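PDB 5DZQ: toxin-like protein, which probably transfers ADP-ribose from NAD+ to a target protein, as a C3-like mono-ADP-ribosyltransferase toxin of the bacterium Paenibacillus larvae. Local coordinates for residues B[35-40]-B[82-87]; B[42-47]-B[167-172]; B[63-68]-B[73-78]. One frame throughout, in Å; residues are numbered along the deposited sequence.

How the contacts relate
Contacts 1 and 3 tie the helices of the toxin together; contact 2 joins them to the three-stranded sheet. Contacts 1 and 2 share helix 38-49 and have centres about 11 Å apart; Leu87 CD1 lies 3.8 Å from Tyr168 CE1, so the exit from helix 69-83 packs on strand 167-170. Contact 3, about 17 Å from either (centre to centre), falls between the halves of both in sequence. It meets contact 2 through a salt bridge, Glu46 OE1 lying 2.9 Å from Lys74 NZ, and packing of Tyr47 on Leu78; it touches contact 1 where Asn39 packs on Lys77. Strand 167-170 pairs beside Gln178 and Glu180, which fit the family's Gln-x-Glu active-site signature.

Contact 1: B[35-40]-B[82-87]; sequences KLRANE and LKKSKL
Lys84 NZ and Glu40 OE1 form a salt bridge of 2.7 Å, the ammonium meeting the syn lone pair of the carboxylate oxygen. The same oxygen accepts the backbone N-H of Arg37 on its anti side, Arg37 N to Glu40 OE1 being 2.9 Å and nearly straight at 172°. Two donors thus grip this one oxygen from its syn and anti sides and fix the turn of a buried carboxylate. Arg37 is the N-cap of helix 38-49, and a glutamate three residues on suits the half of a capping box that bonds back to the cap amide. The start of the helix would also tend to stabilise the negative charge.

Lysine suits position 84 because its long chain spans the gap: with CG anti to the carbonyl carbon (chi1 -66°) and all later torsions extended, it delivers NZ across Glu40 at about a right angle. Lys84 NZ makes a weak bond of 3.5 Å to Lys35 O. The methylenes do the packing, with Leu36 CD2 4.0 Å from Lys84 CD. Lys35 CD rests against the carbonyl Lys84 O at 3.4 Å.

At the end of the neighbouring helix 69-83, Ser85 OG bonds back to Leu82 O at 2.6 Å. Leu36 rests on Ala81 of that helix, Leu82 and Ser85 touch Trp32 of helix 29-35, and Leu87 pairs through its backbone with Gly163 and Ala164, just ahead of strand 167-170.

Contact 2: B[42-47]-B[167-172]; sequences ELVKEY and GYVDKI
Val44 carries the apolar part of this contact, its CG1 lying 3.8 Å from Val169 CG1 where helix 38-49 passes strand 167-170. CG1 of Val44 is trans to the backbone N (chi1 169°), which directs that methyl toward the strand. The two branched side chains are turned at a slant to each other and touch through one methyl each. Small valines suit the place, since Trp32 of helix 29-35 packs on both of them and Leu78 of helix 69-83 also lies against Val44.

One residue on, the exposed Lys45 runs out extended beside the strand. Its CE is 4.3 Å from Asp170 OD2, but the charged NZ of Lys45 stays 4.8 Å from Asp170 OD2, leaving at most a long-range attraction; Asp170 OD2 bonds instead to the hydroxyl of Tyr29.

Farther along the same helix, Tyr47 packs on Leu182 of the neighbouring strand 179-183, and its hydroxyl bonds Asn55 and Ser140.

Strand 167-170 is an outer strand, bonded to strand 179-183 through pairs such as Val169 with Glu180. Helices packed on a three-stranded antiparallel sheet in this way are characteristic of the C3-like ADP-ribosyltransferase fold, and Gln178 and Glu180 fit its Gln-x-Glu signature.

Contact 3: B[63-68]-B[73-78]; sequences GKLGFK and KKILKL
Beside Ile75, the residue on which Leu65 packs, Lys74 NZ is gripped by two acceptors on another side of the helix from Leu65: Glu46 OE1 in a salt bridge, and the backbone O of Tyr111 of the second subunit in a hydrogen bond. A lysine suits this site, where its reach ties helix 69-83 both to helix 38-49 and to the second subunit.

Toward the loop the same helix turns an apolar surface, and Leu65 projects onto it from residues 63-68. Leu65 CD1 meets mainly Leu76, 3.8 Å from Leu76 CD2, and also grazes Ile75 CG2, while CD2 lies on Ile75 alone of the two, Leu65 CD2 being 4.0 Å from Ile75 CD1. With CG of Leu65 opposite the carbonyl carbon (chi1 -52°) and CD1 extended, the two methyls reach the helix. Ile75 meets them with both CG2 and CD1 on the buried side; the more exposed Leu76 adds CD2, with CG close behind. Both helix side chains meet Leu65 at a slant. Leu58 of helix 51-60 touches Leu65 as well as Ile75, so the leucine is part of a small apolar cluster between the two helices.

The backbone around Leu65 is held by polar groups. Gly66 has phi 114°, a backbone angle that only a residue without a side chain adopts easily, since any CB would collide with O of Leu65, and its N bonds to Asp72 OD2 in the first turn of the helix. Lys68, at the N-cap position, gives its N-H to the hydroxyl of Tyr57, and Gly63 O receives Arg185. The arrangement is a helix-loop-helix connection, whose connecting loop folds back on the second helix, within the helical layer flanking the sheets of this ADP-ribosyltransferase fold.

Contact 1: B[35-40]-B[82-87]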
ATOM      1  N   LYS B  35     -18.601  17.045  12.965  1.00 55.51           N
ATOM      2  CA  LYS B  35     -19.072  16.198  14.055  1.00 50.54           C
ATOM      3  C   LYS B  35     -17.932  15.616  14.880  1.00 46.07           C
ATOM      4  O   LYS B  35     -18.156  15.100  15.970  1.00 49.64           O
ATOM      5  CB  LYS B  35     -19.938  15.055  13.510  1.00 58.57           C
ATOM      6  CG  LYS B  35     -21.347  15.464  13.084  1.00 66.69           C
ATOM      7  CD  LYS B  35     -22.251  14.241  12.951  1.00 71.56           C
ATOM      8  CE  LYS B  35     -23.716  14.626  12.783  1.00 81.55           C
ATOM      9  NZ  LYS B  35     -24.065  15.040  11.390  1.00 86.96           N
ATOM     10  N   LEU B  36     -16.709  15.673  14.360  1.00 42.20           N
ATOM     11  CA  LEU B  36     -15.593  15.027  15.042  1.00 39.69           C
ATOM     12  C   LEU B  36     -14.901  15.928  16.058  1.00 43.30           C
ATOM     13  O   LEU B  36     -14.809  17.146  15.883  1.00 46.81           O
ATOM     14  CB  LEU B  36     -14.564  14.536  14.028  1.00 39.27           C
ATOM     15  CG  LEU B  36     -15.042  13.477  13.038  1.00 41.96           C
ATOM     16  CD1 LEU B  36     -13.914  13.117  12.077  1.00 36.61           C
ATOM     17  CD2 LEU B  36     -15.533  12.246  13.786  1.00 44.29           C
ATOM     18  N   ARG B  37     -14.421  15.309  17.127  1.00 42.20           N
ATOM     19  CA  ARG B  37     -13.535  15.970  18.069  1.00 44.54           C
ATOM     20  C   ARG B  37     -12.164  16.153  17.420  1.00 45.31           C
ATOM     21  O   ARG B  37     -11.853  15.488  16.435  1.00 39.20           O
ATOM     22  CB  ARG B  37     -13.420  15.152  19.353  1.00 43.09           C
ATOM     23  CG  ARG B  37     -14.741  15.010  20.105  1.00 53.05           C
ATOM     24  CD  ARG B  37     -14.675  13.863  21.107  1.00 63.32           C
ATOM     25  NE  ARG B  37     -13.572  14.017  22.054  1.00 71.46           N
ATOM     26  CZ  ARG B  37     -13.679  14.609  23.242  1.00 74.78           C
ATOM     27  NH1 ARG B  37     -14.842  15.108  23.634  1.00 76.17           N
ATOM     28  NH2 ARG B  37     -12.622  14.700  24.038  1.00 72.88           N
ATOM     29  N   ALA B  38     -11.348  17.044  17.970  1.00 51.71           N
ATOM     30  CA  ALA B  38     -10.026  17.294  17.403  1.00 50.64           C
ATOM     31  C   ALA B  38      -9.169  16.025  17.367  1.00 46.03           C
ATOM     32  O   ALA B  38      -8.445  15.793  16.400  1.00 41.10           O
ATOM     33  CB  ALA B  38      -9.316  18.393  18.184  1.00 51.09           C
ATOM     34  N   ASN B  39      -9.261  15.200  18.410  1.00 41.91           N
ATOM     35  CA  ASN B  39      -8.435  13.995  18.493  1.00 44.21           C
ATOM     36  C   ASN B  39      -8.912  12.926  17.515  1.00 45.12           C
ATOM     37  O   ASN B  39      -8.116  12.115  17.044  1.00 36.52           O
ATOM     38  CB  ASN B  39      -8.419  13.431  19.918  1.00 45.20           C
ATOM     39  CG  ASN B  39      -9.741  12.771  20.305  1.00 52.01           C
ATOM     40  OD1 ASN B  39     -10.734  13.453  20.559  1.00 48.41           O
ATOM     41  ND2 ASN B  39      -9.750  11.443  20.360  1.00 45.04           N
ATOM     42  N   GLU B  40     -10.206  12.940  17.211  1.00 42.74           N
ATOM     43  CA  GLU B  40     -10.806  12.000  16.269  1.00 38.00           C
ATOM     44  C   GLU B  40     -10.367  12.306  14.847  1.00 35.34           C
ATOM     45  O   GLU B  40     -10.076  11.386  14.069  1.00 34.35           O
ATOM     46  CB  GLU B  40     -12.344  12.030  16.372  1.00 38.79           C
ATOM     47  CG  GLU B  40     -12.902  11.265  17.579  1.00 36.11           C
ATOM     48  CD  GLU B  40     -14.411  11.414  17.751  1.00 41.07           C
ATOM     49  OE1 GLU B  40     -14.963  12.485  17.417  1.00 43.28           O
ATOM     50  OE2 GLU B  40     -15.048  10.460  18.242  1.00 46.04           O
ATOM     51  N   LEU B  82     -16.049   6.845  13.134  1.00 35.46           N
ATOM     52  CA  LEU B  82     -16.806   6.388  11.972  1.00 31.34           C
ATOM     53  C   LEU B  82     -18.300   6.280  12.269  1.00 39.38           C
ATOM     54  O   LEU B  82     -19.130   6.437  11.366  1.00 43.85           O
ATOM     55  CB  LEU B  82     -16.267   5.049  11.468  1.00 32.98           C
ATOM     56  CG  LEU B  82     -15.044   5.156  10.548  1.00 34.23           C
ATOM     57  CD1 LEU B  82     -14.372   3.786  10.278  1.00 29.38           C
ATOM     58  CD2 LEU B  82     -15.416   5.837   9.227  1.00 35.38           C
ATOM     59  N   LYS B  83     -18.655   6.004  13.523  1.00 40.07           N
ATOM     60  CA  LYS B  83     -20.075   5.897  13.865  1.00 46.44           C
ATOM     61  C   LYS B  83     -20.781   7.249  13.785  1.00 50.83           C
ATOM     62  O   LYS B  83     -22.005   7.305  13.691  1.00 48.42           O
ATOM     63  CB  LYS B  83     -20.267   5.303  15.262  1.00 52.52           C
ATOM     64  CG  LYS B  83     -20.236   3.787  15.311  1.00 57.11           C
ATOM     65  CD  LYS B  83     -20.391   3.293  16.744  1.00 63.90           C
ATOM     66  CE  LYS B  83     -20.225   1.785  16.830  1.00 69.13           C
ATOM     67  NZ  LYS B  83     -20.204   1.301  18.244  1.00 68.29           N
ATOM     68  N   LYS B  84     -20.010   8.333  13.818  1.00 49.98           N
ATOM     69  CA  LYS B  84     -20.571   9.680  13.705  1.00 46.99           C
ATOM     70  C   LYS B  84     -20.831  10.060  12.249  1.00 50.59           C
ATOM     71  O   LYS B  84     -21.338  11.153  11.965  1.00 48.62           O
ATOM     72  CB  LYS B  84     -19.639  10.717  14.342  1.00 46.37           C
ATOM     73  CG  LYS B  84     -19.462  10.593  15.853  1.00 47.21           C
ATOM     74  CD  LYS B  84     -18.567  11.712  16.369  1.00 49.71           C
ATOM     75  CE  LYS B  84     -18.357  11.626  17.873  1.00 57.52           C
ATOM     76  NZ  LYS B  84     -17.445  12.701  18.358  1.00 59.43           N
ATOM     77  N   SER B  85     -20.470   9.169  11.329  1.00 45.77           N
ATOM     78  CA  SER B  85     -20.732   9.400   9.909  1.00 47.26           C
ATOM     79  C   SER B  85     -21.946   8.614   9.450  1.00 49.91           C
ATOM     80  O   SER B  85     -22.218   7.533   9.965  1.00 50.46           O
ATOM     81  CB  SER B  85     -19.517   9.020   9.056  1.00 49.06           C
ATOM     82  OG  SER B  85     -19.327   7.613   9.028  1.00 47.71           O
ATOM     83  N   LYS B  86     -22.678   9.173   8.487  1.00 48.22           N
ATOM     84  CA  LYS B  86     -23.836   8.512   7.882  1.00 45.57           C
ATOM     85  C   LYS B  86     -23.926   8.915   6.424  1.00 47.92           C
ATOM     86  O   LYS B  86     -24.050  10.101   6.126  1.00 46.52           O
ATOM     87  CB  LYS B  86     -25.142   8.889   8.584  1.00 53.53           C
ATOM     88  CG  LYS B  86     -25.355   8.310   9.973  1.00 65.55           C
ATOM     89  CD  LYS B  86     -26.716   8.746  10.505  1.00 73.37           C
ATOM     90  CE  LYS B  86     -26.877   8.445  11.988  1.00 75.09           C
ATOM     91  NZ  LYS B  86     -28.064   9.153  12.563  1.00 78.06           N
ATOM     92  N   LEU B  87     -23.884   7.942   5.520  1.00 42.29           N
ATOM     93  CA  LEU B  87     -23.859   8.231   4.091  1.00 46.17           C
ATOM     94  C   LEU B  87     -25.160   8.898   3.670  1.00 51.56           C
ATOM     95  O   LEU B  87     -26.236   8.433   4.035  1.00 47.64           O
ATOM     96  CB  LEU B  87     -23.627   6.946   3.302  1.00 50.99           C
ATOM     97  CG  LEU B  87     -22.911   7.027   1.962  1.00 51.26           C
ATOM     98  CD1 LEU B  87     -21.613   7.814   2.068  1.00 48.03           C
ATOM     99  CD2 LEU B  87     -22.644   5.618   1.491  1.00 48.86           C
TER

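Contact 2: B[42-47]-B[167-172]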
ATOM      1  N   GLU B  42      -7.545  13.810  14.011  1.00 35.98           N
ATOM      2  CA  GLU B  42      -6.139  13.424  13.979  1.00 34.21           C
ATOM      3  C   GLU B  42      -6.000  11.926  13.768  1.00 35.70           C
ATOM      4  O   GLU B  42      -5.184  11.457  12.962  1.00 32.65           O
ATOM      5  CB  GLU B  42      -5.434  13.826  15.280  1.00 39.24           C
ATOM      6  CG  GLU B  42      -5.192  15.321  15.422  1.00 46.32           C
ATOM      7  CD  GLU B  42      -4.667  15.697  16.797  1.00 54.00           C
ATOM      8  OE1 GLU B  42      -4.644  14.820  17.692  1.00 55.27           O
ATOM      9  OE2 GLU B  42      -4.288  16.873  16.983  1.00 54.18           O
ATOM     10  N   LEU B  43      -6.806  11.175  14.505  1.00 31.47           N
ATOM     11  CA  LEU B  43      -6.754   9.727  14.448  1.00 34.34           C
ATOM     12  C   LEU B  43      -7.178   9.195  13.085  1.00 31.74           C
ATOM     13  O   LEU B  43      -6.572   8.244  12.567  1.00 31.80           O
ATOM     14  CB  LEU B  43      -7.635   9.127  15.546  1.00 36.95           C
ATOM     15  CG  LEU B  43      -7.449   7.640  15.794  1.00 43.62           C
ATOM     16  CD1 LEU B  43      -5.993   7.317  16.148  1.00 44.85           C
ATOM     17  CD2 LEU B  43      -8.373   7.214  16.917  1.00 46.32           C
ATOM     18  N   VAL B  44      -8.230   9.776  12.510  1.00 30.38           N
ATOM     19  CA  VAL B  44      -8.671   9.351  11.179  1.00 28.24           C
ATOM     20  C   VAL B  44      -7.556   9.582  10.158  1.00 32.76           C
ATOM     21  O   VAL B  44      -7.263   8.709   9.333  1.00 31.69           O
ATOM     22  CB  VAL B  44      -9.956  10.078  10.736  1.00 29.76           C
ATOM     23  CG1 VAL B  44     -10.238   9.820   9.268  1.00 31.12           C
ATOM     24  CG2 VAL B  44     -11.127   9.604  11.596  1.00 28.63           C
ATOM     25  N   LYS B  45      -6.908  10.738  10.242  1.00 29.69           N
ATOM     26  CA  LYS B  45      -5.775  11.017   9.361  1.00 32.41           C
ATOM     27  C   LYS B  45      -4.591  10.096   9.639  1.00 36.37           C
ATOM     28  O   LYS B  45      -3.891   9.682   8.704  1.00 32.76           O
ATOM     29  CB  LYS B  45      -5.346  12.475   9.494  1.00 37.98           C
ATOM     30  CG  LYS B  45      -6.353  13.451   8.907  1.00 41.91           C
ATOM     31  CD  LYS B  45      -5.707  14.806   8.701  1.00 47.03           C
ATOM     32  CE  LYS B  45      -6.716  15.849   8.294  1.00 51.77           C
ATOM     33  NZ  LYS B  45      -6.042  17.174   8.150  1.00 64.39           N
ATOM     34  N   GLU B  46      -4.360   9.785  10.916  1.00 32.39           N
ATOM     35  CA  GLU B  46      -3.300   8.842  11.286  1.00 33.42           C
ATOM     36  C   GLU B  46      -3.512   7.506  10.581  1.00 33.05           C
ATOM     37  O   GLU B  46      -2.584   6.970   9.961  1.00 30.96           O
ATOM     38  CB  GLU B  46      -3.233   8.611  12.804  1.00 32.35           C
ATOM     39  CG  GLU B  46      -2.139   7.592  13.207  1.00 34.27           C
ATOM     40  CD  GLU B  46      -1.969   7.432  14.717  1.00 40.05           C
ATOM     41  OE1 GLU B  46      -1.711   6.300  15.174  1.00 37.49           O
ATOM     42  OE2 GLU B  46      -2.080   8.438  15.444  1.00 47.42           O
ATOM     43  N   TYR B  47      -4.732   6.986  10.682  1.00 25.17           N
ATOM     44  CA  TYR B  47      -5.119   5.742  10.017  1.00 30.63           C
ATOM     45  C   TYR B  47      -4.906   5.822   8.510  1.00 30.98           C
ATOM     46  O   TYR B  47      -4.268   4.942   7.923  1.00 31.99           O
ATOM     47  CB  TYR B  47      -6.601   5.350  10.280  1.00 32.85           C
ATOM     48  CG  TYR B  47      -7.014   4.264   9.295  1.00 28.52           C
ATOM     49  CD1 TYR B  47      -6.673   2.934   9.514  1.00 32.59           C
ATOM     50  CD2 TYR B  47      -7.649   4.584   8.093  1.00 31.63           C
ATOM     51  CE1 TYR B  47      -6.997   1.945   8.574  1.00 26.82           C
ATOM     52  CE2 TYR B  47      -7.953   3.618   7.160  1.00 34.05           C
ATOM     53  CZ  TYR B  47      -7.618   2.298   7.404  1.00 31.20           C
ATOM     54  OH  TYR B  47      -7.935   1.339   6.465  1.00 36.45           O
ATOM     55  N   GLY B 167     -17.288   7.330   6.098  1.00 40.54           N
ATOM     56  CA  GLY B 167     -16.834   8.707   6.078  1.00 40.20           C
ATOM     57  C   GLY B 167     -15.880   8.987   4.933  1.00 36.76           C
ATOM     58  O   GLY B 167     -15.026   8.159   4.609  1.00 34.54           O
ATOM     59  N   TYR B 168     -16.037  10.148   4.302  1.00 35.69           N
ATOM     60  CA  TYR B 168     -15.094  10.557   3.268  1.00 31.88           C
ATOM     61  C   TYR B 168     -13.807  11.067   3.896  1.00 34.92           C
ATOM     62  O   TYR B 168     -13.833  11.843   4.857  1.00 40.50           O
ATOM     63  CB  TYR B 168     -15.713  11.625   2.373  1.00 40.28           C
ATOM     64  CG  TYR B 168     -16.808  11.087   1.474  1.00 44.80           C
ATOM     65  CD1 TYR B 168     -18.120  10.973   1.928  1.00 47.64           C
ATOM     66  CD2 TYR B 168     -16.528  10.680   0.174  1.00 49.34           C
ATOM     67  CE1 TYR B 168     -19.132  10.473   1.103  1.00 48.53           C
ATOM     68  CE2 TYR B 168     -17.531  10.189  -0.657  1.00 46.35           C
ATOM     69  CZ  TYR B 168     -18.823  10.086  -0.189  1.00 48.65           C
ATOM     70  OH  TYR B 168     -19.806   9.591  -1.018  1.00 48.86           O
ATOM     71  N   VAL B 169     -12.679  10.630   3.349  1.00 31.41           N
ATOM     72  CA  VAL B 169     -11.375  11.038   3.849  1.00 35.41           C
ATOM     73  C   VAL B 169     -10.493  11.574   2.726  1.00 41.07           C
ATOM     74  O   VAL B 169     -10.731  11.288   1.553  1.00 36.78           O
ATOM     75  CB  VAL B 169     -10.666   9.867   4.532  1.00 35.58           C
ATOM     76  CG1 VAL B 169     -11.498   9.366   5.708  1.00 33.35           C
ATOM     77  CG2 VAL B 169     -10.430   8.742   3.531  1.00 35.02           C
ATOM     78  N   ASP B 170      -9.477  12.355   3.089  1.00 40.92           N
ATOM     79  CA  ASP B 170      -8.484  12.816   2.125  1.00 44.86           C
ATOM     80  C   ASP B 170      -7.701  11.627   1.589  1.00 47.10           C
ATOM     81  O   ASP B 170      -7.243  10.783   2.357  1.00 44.36           O
ATOM     82  CB  ASP B 170      -7.537  13.835   2.763  1.00 48.93           C
ATOM     83  CG  ASP B 170      -8.255  15.096   3.220  1.00 58.44           C
ATOM     84  OD1 ASP B 170      -8.583  15.935   2.358  1.00 56.78           O
ATOM     85  OD2 ASP B 170      -8.491  15.246   4.439  1.00 64.29           O
ATOM     86  N   LYS B 171      -7.567  11.537   0.270  1.00 46.07           N
ATOM     87  CA  LYS B 171      -6.796  10.450  -0.322  1.00 42.93           C
ATOM     88  C   LYS B 171      -5.317  10.734  -0.091  1.00 44.81           C
ATOM     89  O   LYS B 171      -4.895  11.888  -0.126  1.00 46.19           O
ATOM     90  CB  LYS B 171      -7.101  10.306  -1.819  1.00 53.87           C
ATOM     91  CG  LYS B 171      -6.561   9.031  -2.471  1.00 57.88           C
ATOM     92  CD  LYS B 171      -6.996   8.938  -3.937  1.00 63.26           C
ATOM     93  CE  LYS B 171      -6.841   7.533  -4.496  1.00 64.78           C
ATOM     94  NZ  LYS B 171      -7.997   6.663  -4.137  1.00 63.99           N
ATOM     95  N   ILE B 172      -4.534   9.695   0.174  1.00 46.60           N
ATOM     96  CA  ILE B 172      -3.098   9.886   0.387  1.00 61.36           C
ATOM     97  C   ILE B 172      -2.310   9.673  -0.909  1.00 79.03           C
ATOM     98  O   ILE B 172      -1.115   9.382  -0.875  1.00 83.33           O
ATOM     99  CB  ILE B 172      -2.542   8.943   1.480  1.00 62.60           C
ATOM    100  CG1 ILE B 172      -2.810   7.479   1.120  1.00 63.82           C
ATOM    101  CG2 ILE B 172      -3.146   9.282   2.834  1.00 59.17           C
ATOM    102  CD1 ILE B 172      -2.071   6.494   1.988  1.00 67.58           C
TER

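Contact 3: B[63-68]-B[73-78]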
ATOM      1  N   GLY B  63     -10.429  -9.706  13.488  1.00 36.16           N
ATOM      2  CA  GLY B  63     -11.267  -8.591  13.883  1.00 42.46           C
ATOM      3  C   GLY B  63     -11.561  -8.517  15.366  1.00 42.17           C
ATOM      4  O   GLY B  63     -12.384  -7.712  15.792  1.00 47.25           O
ATOM      5  N   LYS B  64     -10.889  -9.349  16.157  1.00 35.39           N
ATOM      6  CA  LYS B  64     -11.095  -9.343  17.600  1.00 42.21           C
ATOM      7  C   LYS B  64      -9.979  -8.566  18.280  1.00 43.25           C
ATOM      8  O   LYS B  64      -8.825  -8.674  17.883  1.00 42.21           O
ATOM      9  CB  LYS B  64     -11.147 -10.760  18.153  1.00 46.05           C
ATOM     10  CG  LYS B  64     -12.259 -11.624  17.591  1.00 51.59           C
ATOM     11  CD  LYS B  64     -12.042 -13.069  17.986  1.00 62.10           C
ATOM     12  CE  LYS B  64     -12.952 -13.996  17.197  1.00 72.40           C
ATOM     13  NZ  LYS B  64     -12.563 -15.419  17.399  1.00 78.00           N
ATOM     14  N   LEU B  65     -10.321  -7.801  19.313  1.00 39.98           N
ATOM     15  CA  LEU B  65      -9.327  -6.992  20.023  1.00 40.83           C
ATOM     16  C   LEU B  65      -8.843  -7.706  21.279  1.00 45.42           C
ATOM     17  O   LEU B  65      -9.343  -8.776  21.625  1.00 49.56           O
ATOM     18  CB  LEU B  65      -9.907  -5.619  20.383  1.00 41.62           C
ATOM     19  CG  LEU B  65     -10.539  -4.813  19.239  1.00 42.95           C
ATOM     20  CD1 LEU B  65     -11.049  -3.474  19.753  1.00 45.85           C
ATOM     21  CD2 LEU B  65      -9.553  -4.608  18.084  1.00 34.28           C
ATOM     22  N   GLY B  66      -7.861  -7.120  21.956  1.00 43.17           N
ATOM     23  CA  GLY B  66      -7.376  -7.659  23.214  1.00 46.55           C
ATOM     24  C   GLY B  66      -5.948  -8.145  23.108  1.00 44.17           C
ATOM     25  O   GLY B  66      -5.345  -8.550  24.094  1.00 50.99           O
ATOM     26  N   PHE B  67      -5.399  -8.093  21.901  1.00 44.84           N
ATOM     27  CA  PHE B  67      -4.077  -8.657  21.650  1.00 40.32           C
ATOM     28  C   PHE B  67      -2.969  -7.630  21.851  1.00 45.31           C
ATOM     29  O   PHE B  67      -1.930  -7.957  22.420  1.00 46.61           O
ATOM     30  CB  PHE B  67      -4.019  -9.258  20.241  1.00 38.59           C
ATOM     31  CG  PHE B  67      -4.879 -10.482  20.090  1.00 46.66           C
ATOM     32  CD1 PHE B  67      -6.225 -10.370  19.771  1.00 48.08           C
ATOM     33  CD2 PHE B  67      -4.351 -11.747  20.310  1.00 47.55           C
ATOM     34  CE1 PHE B  67      -7.029 -11.503  19.657  1.00 47.93           C
ATOM     35  CE2 PHE B  67      -5.145 -12.882  20.197  1.00 54.49           C
ATOM     36  CZ  PHE B  67      -6.485 -12.759  19.866  1.00 51.42           C
ATOM     37  N   LYS B  68      -3.174  -6.396  21.384  1.00 37.09           N
ATOM     38  CA  LYS B  68      -2.269  -5.300  21.741  1.00 39.22           C
ATOM     39  C   LYS B  68      -3.100  -4.148  22.297  1.00 41.11           C
ATOM     40  O   LYS B  68      -3.645  -3.358  21.530  1.00 38.60           O
ATOM     41  CB  LYS B  68      -1.454  -4.823  20.543  1.00 42.09           C
ATOM     42  CG  LYS B  68      -0.539  -5.862  19.914  1.00 49.67           C
ATOM     43  CD  LYS B  68       0.293  -5.227  18.803  0.70 53.94           C
ATOM     44  CE  LYS B  68       1.633  -5.935  18.597  1.00 59.89           C
ATOM     45  NZ  LYS B  68       1.462  -7.297  18.012  1.00 66.69           N
ATOM     46  N   LYS B  73      -6.853   0.731  21.952  1.00 38.41           N
ATOM     47  CA  LYS B  73      -7.371   2.030  22.390  1.00 39.87           C
ATOM     48  C   LYS B  73      -7.699   2.937  21.200  1.00 33.25           C
ATOM     49  O   LYS B  73      -8.765   3.565  21.162  1.00 32.33           O
ATOM     50  CB  LYS B  73      -6.367   2.731  23.310  1.00 45.61           C
ATOM     51  CG  LYS B  73      -6.339   2.224  24.741  1.00 55.84           C
ATOM     52  CD  LYS B  73      -5.546   3.187  25.626  1.00 67.42           C
ATOM     53  CE  LYS B  73      -5.503   2.730  27.079  1.00 74.14           C
ATOM     54  NZ  LYS B  73      -4.675   1.503  27.254  1.00 72.58           N
ATOM     55  N   LYS B  74      -6.789   3.001  20.232  1.00 29.50           N
ATOM     56  CA  LYS B  74      -7.011   3.806  19.029  1.00 31.85           C
ATOM     57  C   LYS B  74      -8.151   3.253  18.190  1.00 31.99           C
ATOM     58  O   LYS B  74      -8.938   3.999  17.599  1.00 30.59           O
ATOM     59  CB  LYS B  74      -5.748   3.858  18.152  1.00 32.39           C
ATOM     60  CG  LYS B  74      -4.512   4.430  18.807  1.00 39.18           C
ATOM     61  CD  LYS B  74      -3.390   4.472  17.778  1.00 40.16           C
ATOM     62  CE  LYS B  74      -2.039   4.699  18.427  1.00 43.95           C
ATOM     63  NZ  LYS B  74      -0.945   4.641  17.414  1.00 43.25           N
ATOM     64  N   ILE B  75      -8.202   1.933  18.090  1.00 29.70           N
ATOM     65  CA  ILE B  75      -9.179   1.304  17.218  1.00 28.85           C
ATOM     66  C   ILE B  75     -10.572   1.617  17.749  1.00 31.39           C
ATOM     67  O   ILE B  75     -11.485   1.913  16.976  1.00 33.40           O
ATOM     68  CB  ILE B  75      -8.942  -0.223  17.103  1.00 36.96           C
ATOM     69  CG1 ILE B  75      -7.759  -0.498  16.154  1.00 34.91           C
ATOM     70  CG2 ILE B  75     -10.191  -0.926  16.601  1.00 30.14           C
ATOM     71  CD1 ILE B  75      -7.275  -1.918  16.167  1.00 38.65           C
ATOM     72  N   LEU B  76     -10.730   1.589  19.071  1.00 30.07           N
ATOM     73  CA  LEU B  76     -12.035   1.907  19.641  1.00 34.71           C
ATOM     74  C   LEU B  76     -12.451   3.340  19.340  1.00 36.00           C
ATOM     75  O   LEU B  76     -13.621   3.603  19.068  1.00 31.78           O
ATOM     76  CB  LEU B  76     -12.033   1.667  21.139  1.00 36.62           C
ATOM     77  CG  LEU B  76     -11.975   0.174  21.455  1.00 39.37           C
ATOM     78  CD1 LEU B  76     -11.869  -0.044  22.946  1.00 40.90           C
ATOM     79  CD2 LEU B  76     -13.198  -0.529  20.886  1.00 39.31           C
ATOM     80  N   LYS B  77     -11.491   4.261  19.386  1.00 33.80           N
ATOM     81  CA  LYS B  77     -11.786   5.655  19.071  1.00 36.27           C
ATOM     82  C   LYS B  77     -12.098   5.841  17.589  1.00 38.16           C
ATOM     83  O   LYS B  77     -12.999   6.595  17.224  1.00 36.19           O
ATOM     84  CB  LYS B  77     -10.618   6.563  19.478  1.00 43.19           C
ATOM     85  CG  LYS B  77     -10.301   6.558  20.972  1.00 48.64           C
ATOM     86  CD  LYS B  77      -9.459   7.771  21.359  1.00 51.63           C
ATOM     87  CE  LYS B  77      -9.307   7.890  22.866  1.00 58.72           C
ATOM     88  NZ  LYS B  77      -8.301   6.931  23.390  1.00 63.67           N
ATOM     89  N   LEU B  78     -11.358   5.150  16.727  1.00 31.73           N
ATOM     90  CA  LEU B  78     -11.604   5.248  15.292  1.00 28.04           C
ATOM     91  C   LEU B  78     -12.979   4.676  14.950  1.00 35.23           C
ATOM     92  O   LEU B  78     -13.716   5.254  14.152  1.00 35.57           O
ATOM     93  CB  LEU B  78     -10.497   4.525  14.519  1.00 31.57           C
ATOM     94  CG  LEU B  78     -10.396   4.700  13.007  1.00 42.94           C
ATOM     95  CD1 LEU B  78     -10.510   6.168  12.598  1.00 32.43           C
ATOM     96  CD2 LEU B  78      -9.073   4.099  12.538  1.00 41.78           C
TER